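Local coordinates for protein thymidylate synthase ThyX (Streptomyces cacaoi subsp. asoensis, PDB 4P5A) that probably catalyses FAD-dependent reductive methylation of dUMP or UMP at C5 of the uracil ring, with methylenetetrahydrofolate as methyl donor and NADPH as reductant, at residues Val81-Arg86 against Ser191-Arg196; Ala219-Lys222 against Thr227-Ala230. All blocks are in the same frame, centred on the assembly; numbering follows the deposited sequence.

Interaction 1: residues Val81-Arg86 against Ser191-Arg196; sequences VRHLMR and SLRTHR. With 5BU (5-bromo-uridine-5'-monophosphate), chain F.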
loop_
_atom_site.group_PDB
_atom_site.type_symbol
_atom_site.label_atom_id
_atom_site.label_comp_id
_atom_site.label_asym_id
_atom_site.label_seq_id
_atom_site.Cartn_x
_atom_site.Cartn_y
_atom_site.Cartn_z
ATOM N N VAL B 81 7.960 14.914 -12.329
ATOM C CA VAL B 81 7.432 13.508 -12.270
ATOM C C VAL B 81 7.913 12.751 -11.047
ATOM O O VAL B 81 7.153 11.946 -10.489
ATOM C CB VAL B 81 7.858 12.770 -13.550
ATOM C CG1 VAL B 81 7.354 11.300 -13.559
ATOM C CG2 VAL B 81 7.181 13.500 -14.717
ATOM N N ARG B 82 9.163 12.999 -10.666
ATOM C CA ARG B 82 9.673 12.405 -9.425
ATOM C C ARG B 82 8.772 12.759 -8.246
ATOM O O ARG B 82 8.558 11.833 -7.437
ATOM C CB ARG B 82 11.121 12.766 -9.076
ATOM C CG ARG B 82 12.059 12.374 -10.261
ATOM C CD ARG B 82 13.292 11.603 -9.656
ATOM N NE ARG B 82 14.153 12.321 -8.838
ATOM C CZ ARG B 82 14.872 11.795 -7.831
ATOM N NH1 ARG B 82 15.713 12.564 -7.272
ATOM N NH2 ARG B 82 14.742 10.549 -7.380
ATOM N N HIS B 83 8.380 14.016 -8.072
ATOM C CA HIS B 83 7.505 14.390 -6.979
ATOM C C HIS B 83 6.164 13.615 -7.066
ATOM O O HIS B 83 5.740 13.091 -6.043
ATOM C CB HIS B 83 7.268 15.911 -6.938
ATOM C CG HIS B 83 8.555 16.663 -6.821
ATOM N ND1 HIS B 83 8.639 18.038 -7.011
ATOM C CD2 HIS B 83 9.790 16.242 -6.474
ATOM C CE1 HIS B 83 9.881 18.420 -6.793
ATOM N NE2 HIS B 83 10.592 17.363 -6.417
ATOM N N LEU B 84 5.570 13.607 -8.241
ATOM C CA LEU B 84 4.256 12.905 -8.445
ATOM C C LEU B 84 4.432 11.446 -8.063
ATOM O O LEU B 84 3.557 10.890 -7.347
ATOM C CB LEU B 84 3.856 12.981 -9.926
ATOM C CG LEU B 84 2.592 12.173 -10.255
ATOM C CD1 LEU B 84 1.405 12.610 -9.375
ATOM C CD2 LEU B 84 2.246 12.537 -11.712
ATOM N N MET B 85 5.544 10.820 -8.525
ATOM C CA MET B 85 5.632 9.369 -8.284
ATOM C C MET B 85 6.004 8.903 -6.880
ATOM O O MET B 85 6.064 7.691 -6.634
ATOM C CB MET B 85 6.568 8.792 -9.277
ATOM C CG MET B 85 5.834 8.911 -10.691
ATOM S SD MET B 85 6.806 8.181 -12.095
ATOM C CE MET B 85 6.479 6.610 -11.659
ATOM N N ARG B 86 6.267 9.835 -5.987
ATOM C CA ARG B 86 6.402 9.452 -4.615
ATOM C C ARG B 86 5.055 9.002 -3.931
ATOM O O ARG B 86 5.083 8.370 -2.846
ATOM C CB ARG B 86 6.962 10.582 -3.753
ATOM C CG ARG B 86 8.395 10.957 -4.204
ATOM C CD ARG B 86 9.363 9.708 -4.138
ATOM N NE ARG B 86 9.415 9.158 -2.731
ATOM C CZ ARG B 86 10.227 9.614 -1.765
ATOM N NH1 ARG B 86 10.157 9.077 -0.558
ATOM N NH2 ARG B 86 11.074 10.651 -1.954
ATOM N N SER B 191 -3.458 17.778 -0.603
ATOM C CA SER B 191 -3.103 18.407 0.721
ATOM C C SER B 191 -1.639 18.642 0.758
ATOM O O SER B 191 -1.180 19.615 1.341
ATOM C CB SER B 191 -3.499 17.481 1.859
ATOM O OG SER B 191 -3.337 18.112 3.116
ATOM N N LEU B 192 -0.860 17.811 0.098
ATOM C CA LEU B 192 0.648 17.967 0.212
ATOM C C LEU B 192 1.236 18.797 -0.969
ATOM O O LEU B 192 2.277 19.429 -0.832
ATOM C CB LEU B 192 1.315 16.565 0.157
ATOM C CG LEU B 192 1.114 15.758 1.398
ATOM C CD1 LEU B 192 1.516 14.198 1.041
ATOM C CD2 LEU B 192 1.980 16.356 2.564
ATOM N N ARG B 193 0.606 18.746 -2.139
ATOM C CA ARG B 193 1.191 19.278 -3.387
ATOM C C ARG B 193 0.484 20.588 -3.820
ATOM O O ARG B 193 0.681 21.035 -4.957
ATOM C CB ARG B 193 1.146 18.279 -4.547
ATOM C CG ARG B 193 1.896 17.022 -4.212
ATOM C CD ARG B 193 3.387 17.238 -3.830
ATOM N NE ARG B 193 4.112 15.905 -3.727
ATOM C CZ ARG B 193 5.430 15.848 -3.535
ATOM N NH1 ARG B 193 6.166 17.016 -3.406
ATOM N NH2 ARG B 193 6.033 14.659 -3.509
ATOM N N THR B 194 -0.285 21.187 -2.927
ATOM C CA THR B 194 -0.718 22.574 -3.183
ATOM C C THR B 194 -0.329 23.409 -1.949
ATOM O O THR B 194 -0.402 22.939 -0.778
ATOM C CB THR B 194 -2.191 22.720 -3.443
ATOM O OG1 THR B 194 -2.934 22.198 -2.330
ATOM C CG2 THR B 194 -2.576 22.040 -4.706
ATOM N N HIS B 195 0.058 24.670 -2.221
ATOM C CA HIS B 195 0.415 25.602 -1.104
ATOM C C HIS B 195 -0.789 26.533 -0.883
ATOM O O HIS B 195 -0.991 27.456 -1.652
ATOM C CB HIS B 195 1.617 26.441 -1.540
ATOM C CG HIS B 195 1.999 27.476 -0.524
ATOM N ND1 HIS B 195 1.683 28.818 -0.669
ATOM C CD2 HIS B 195 2.631 27.364 0.673
ATOM C CE1 HIS B 195 2.102 29.489 0.400
ATOM N NE2 HIS B 195 2.696 28.634 1.222
ATOM N N ARG B 196 -1.537 26.295 0.178
ATOM C CA ARG B 196 -2.735 27.040 0.459
ATOM C C ARG B 196 -2.672 27.593 1.876
ATOM O O ARG B 196 -2.897 26.849 2.845
ATOM C CB ARG B 196 -3.953 26.153 0.291
ATOM C CG ARG B 196 -4.107 25.724 -1.154
ATOM C CD ARG B 196 -4.439 26.927 -2.073
ATOM N NE ARG B 196 -4.664 26.368 -3.397
ATOM C CZ ARG B 196 -3.747 26.179 -4.329
ATOM N NH1 ARG B 196 -2.467 26.587 -4.217
ATOM N NH2 ARG B 196 -4.151 25.634 -5.419
HETATM P P 5BU F . 14.305 17.053 -4.948
HETATM O OP1 5BU F . 15.694 16.790 -5.475
HETATM O OP2 5BU F . 14.241 17.907 -3.664
HETATM O OP3 5BU F . 13.300 17.559 -6.045
HETATM O "O5'" 5BU F . 13.729 15.587 -4.482
HETATM C "C5'" 5BU F . 14.574 14.722 -3.874
HETATM C "C4'" 5BU F . 13.716 13.400 -3.489
HETATM O "O4'" 5BU F . 12.683 13.808 -2.525
HETATM C "C3'" 5BU F . 12.942 12.852 -4.682
HETATM O "O3'" 5BU F . 12.666 11.432 -4.487
HETATM C "C2'" 5BU F . 11.624 13.600 -4.551
HETATM O "O2'" 5BU F . 10.563 12.856 -5.189
HETATM C "C1'" 5BU F . 11.384 13.826 -3.074
HETATM N N1 5BU F . 10.837 15.161 -2.729
HETATM C C2 5BU F . 9.555 15.462 -3.183
HETATM O O2 5BU F . 8.915 14.527 -3.718
HETATM N N3 5BU F . 9.000 16.688 -3.067
HETATM C C4 5BU F . 9.730 17.710 -2.450
HETATM O O4 5BU F . 9.242 18.805 -2.332
HETATM C C5 5BU F . 11.026 17.374 -2.011
HETATM C C6 5BU F . 11.640 16.175 -2.148
HETATM BR BR 5BU F . 11.985 18.704 -0.974
#
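The nucleotide pocket of this ThyX enzyme takes part of its wall from the meeting of Arg-193 with His-83, both held against bound 5-bromo-UMP. Arg-193, on helix 183-193, bends once at chi2 (-57°) and then runs extended, which carries its guanidinium edge-on to the uracil. NH2 donates to O2 of 5BU at 2.9 Å in a nearly straight bond, while NH1 lies 2.9 Å from N3. The flat head can thus face O2 and N3 together. This closeness is consistent with the predicted role of Arg-193 in ionising N3 of dUMP, since N3 could accept from NH1 only once it has lost its proton. NE is hydrogen-bonded to His-87 NE2, which helps hold the guanidinium in its rotation.

His-83, on helix 78-84, meets the same guanidinium over one face, where its CB sits 3.6 Å above the plane; its carbonyl O is 3.0 Å from Arg-193 NH2. The imidazole lies with uracil N3 3.5 Å above one face, toward the rim, and its edge serves the other end of the nucleotide: NE2 donates to OP3 of 5BU at 2.7 Å and 166°.

Three residues on, Arg-86 opens the ThyX motif RHRXXSXNEXSXR. Its CB lies at the edge of the Arg-193 guanidinium, but the chain then bends at chi2 and chi3, bringing NH2 to O3' of 5BU in a rather bent bond (3.1 Å, 137°) and also to O2 of FAD. Ser-96 and Arg-98 of the second subunit, from its copy of this motif, also bond the nucleotide.

Interaction 2: residues Ala219-Lys222 against Thr227-Ala230; sequences AWAK and THEA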
loop_
_atom_site.group_PDB
_atom_site.type_symbol
_atom_site.label_atom_id
_atom_site.label_comp_id
_atom_site.label_asym_id
_atom_site.label_seq_id
_atom_site.Cartn_x
_atom_site.Cartn_y
_atom_site.Cartn_z
ATOM N N ALA B 219 -10.109 19.465 -12.651
ATOM C CA ALA B 219 -10.843 18.359 -13.297
ATOM C C ALA B 219 -11.705 17.587 -12.299
ATOM O O ALA B 219 -12.858 17.271 -12.517
ATOM C CB ALA B 219 -9.890 17.382 -14.060
ATOM N N TRP B 220 -11.128 17.219 -11.163
ATOM C CA TRP B 220 -11.832 16.427 -10.171
ATOM C C TRP B 220 -13.069 17.212 -9.629
ATOM O O TRP B 220 -14.108 16.638 -9.350
ATOM C CB TRP B 220 -10.877 16.151 -9.016
ATOM C CG TRP B 220 -11.497 15.526 -7.767
ATOM C CD1 TRP B 220 -12.271 14.394 -7.682
ATOM C CD2 TRP B 220 -11.404 16.052 -6.443
ATOM N NE1 TRP B 220 -12.574 14.153 -6.360
ATOM C CE2 TRP B 220 -12.076 15.143 -5.577
ATOM C CE3 TRP B 220 -10.743 17.168 -5.870
ATOM C CZ2 TRP B 220 -12.189 15.374 -4.202
ATOM C CZ3 TRP B 220 -10.826 17.357 -4.551
ATOM C CH2 TRP B 220 -11.539 16.471 -3.708
ATOM N N ALA B 221 -12.960 18.535 -9.550
ATOM C CA ALA B 221 -14.093 19.348 -8.946
ATOM C C ALA B 221 -15.319 19.262 -9.825
ATOM O O ALA B 221 -16.465 19.335 -9.311
ATOM C CB ALA B 221 -13.643 20.777 -8.796
ATOM N N LYS B 222 -15.105 19.012 -11.116
ATOM C CA LYS B 222 -16.254 18.786 -12.032
ATOM C C LYS B 222 -16.842 17.445 -11.870
ATOM O O LYS B 222 -18.072 17.305 -12.042
ATOM C CB LYS B 222 -15.809 18.991 -13.520
ATOM C CG LYS B 222 -15.470 20.338 -13.799
ATOM C CD LYS B 222 -14.687 20.399 -15.185
ATOM C CE LYS B 222 -13.964 21.764 -15.245
ATOM N NZ LYS B 222 -13.042 22.000 -16.454
ATOM N N THR B 227 -17.908 16.582 -2.882
ATOM C CA THR B 227 -16.655 16.168 -2.208
ATOM C C THR B 227 -15.612 17.294 -2.234
ATOM O O THR B 227 -14.892 17.550 -1.208
ATOM C CB THR B 227 -16.106 14.840 -2.853
ATOM O OG1 THR B 227 -17.087 13.855 -2.656
ATOM C CG2 THR B 227 -14.831 14.366 -1.994
ATOM N N HIS B 228 -15.382 17.862 -3.419
ATOM C CA HIS B 228 -14.427 18.909 -3.560
ATOM C C HIS B 228 -14.765 20.100 -2.627
ATOM O O HIS B 228 -13.867 20.645 -1.914
ATOM C CB HIS B 228 -14.348 19.314 -5.007
ATOM C CG HIS B 228 -13.450 20.474 -5.210
ATOM N ND1 HIS B 228 -13.942 21.745 -5.163
ATOM C CD2 HIS B 228 -12.085 20.595 -5.215
ATOM C CE1 HIS B 228 -12.942 22.609 -5.367
ATOM N NE2 HIS B 228 -11.798 21.937 -5.377
ATOM N N GLU B 229 -16.069 20.480 -2.555
ATOM C CA GLU B 229 -16.430 21.550 -1.612
ATOM C C GLU B 229 -16.159 21.188 -0.191
ATOM O O GLU B 229 -15.603 22.043 0.587
ATOM C CB GLU B 229 -17.914 21.965 -1.709
ATOM C CG GLU B 229 -18.158 22.618 -3.019
ATOM C CD GLU B 229 -17.537 23.991 -3.191
ATOM O OE1 GLU B 229 -18.106 24.945 -2.558
ATOM O OE2 GLU B 229 -16.542 24.126 -3.999
ATOM N N ALA B 230 -16.507 19.970 0.189
ATOM C CA ALA B 230 -16.271 19.514 1.592
ATOM C C ALA B 230 -14.759 19.444 1.920
ATOM O O ALA B 230 -14.340 19.782 3.014
ATOM C CB ALA B 230 -16.910 18.072 1.818
#
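His-228 leans across from helix 225-233 onto Trp-220 and Ala-221 of helix 207-223, packing together two consecutive helices of the C-terminal part of the ThyX fold, joined by a short turn. With CG anti to the backbone N (chi1 175°), the side chain leaves its own helix and heads for the preceding one. CB comes first: it lies over a face of the tryptophan, 4.2 Å from the centroid of the six-membered ring, a CH-pi contact. CG then passes 3.6 Å from Ala-221 CB. This methyl stands almost centrally over the imidazole, 3.7 Å from its centroid and 11° off the ring normal, forming a second CH-pi contact, and ND1 and CE1 share it. Alanine suits the position because a single methyl lets the flat ring settle close to the helix, with Ala-221 and His-228 CA atoms 5.4 Å apart.

On one side of the ring CD2 turns to the indole, 3.5 Å from Trp-220 CZ3. The two aromatics make an offset edge-to-face pair, the histidine edge toward the tryptophan face, with planes at 82°. At the tip, NE2 is hydrogen-bonded to Glu-217, about a turn before Ala-221 on helix 207-223; the histidine is thus tied to that helix by a polar bond as well as by packing, and the carboxylate may raise the basicity of the imidazole.

The broad indole of Trp-220 has surface enough to pack also on Ala-183, Leu-186, Met-187 and Leu-190 of helix 183-193. Thr-227 divides its small beta-branched side chain, sending OG1 to a hydrogen bond with Asp-23 and leaving the methyl to the indole, where CG2 meets the ring edge 3.6 Å from Trp-220 CZ2.

Reading from the N terminus, the chain passes through strand 69-77 into helix 78-84, the first side of interaction 1. Then 104 residues separate Arg-86 from Ser-191, running through strand 91-94, helix 131-157 and strand 174-181, before helix 183-193 closes this long loop. Interaction 2 opens only afterwards and closes after four intervening residues, joining neighbouring helices 207-223 and 225-233. The two loops are therefore in series, neither nested nor crossed. Their centres lie 18 Å apart and they do not touch. Helix 207-223 connects them: near its start Ile-209 packs on His-83 and Arg-193, and near its end it carries interaction 2.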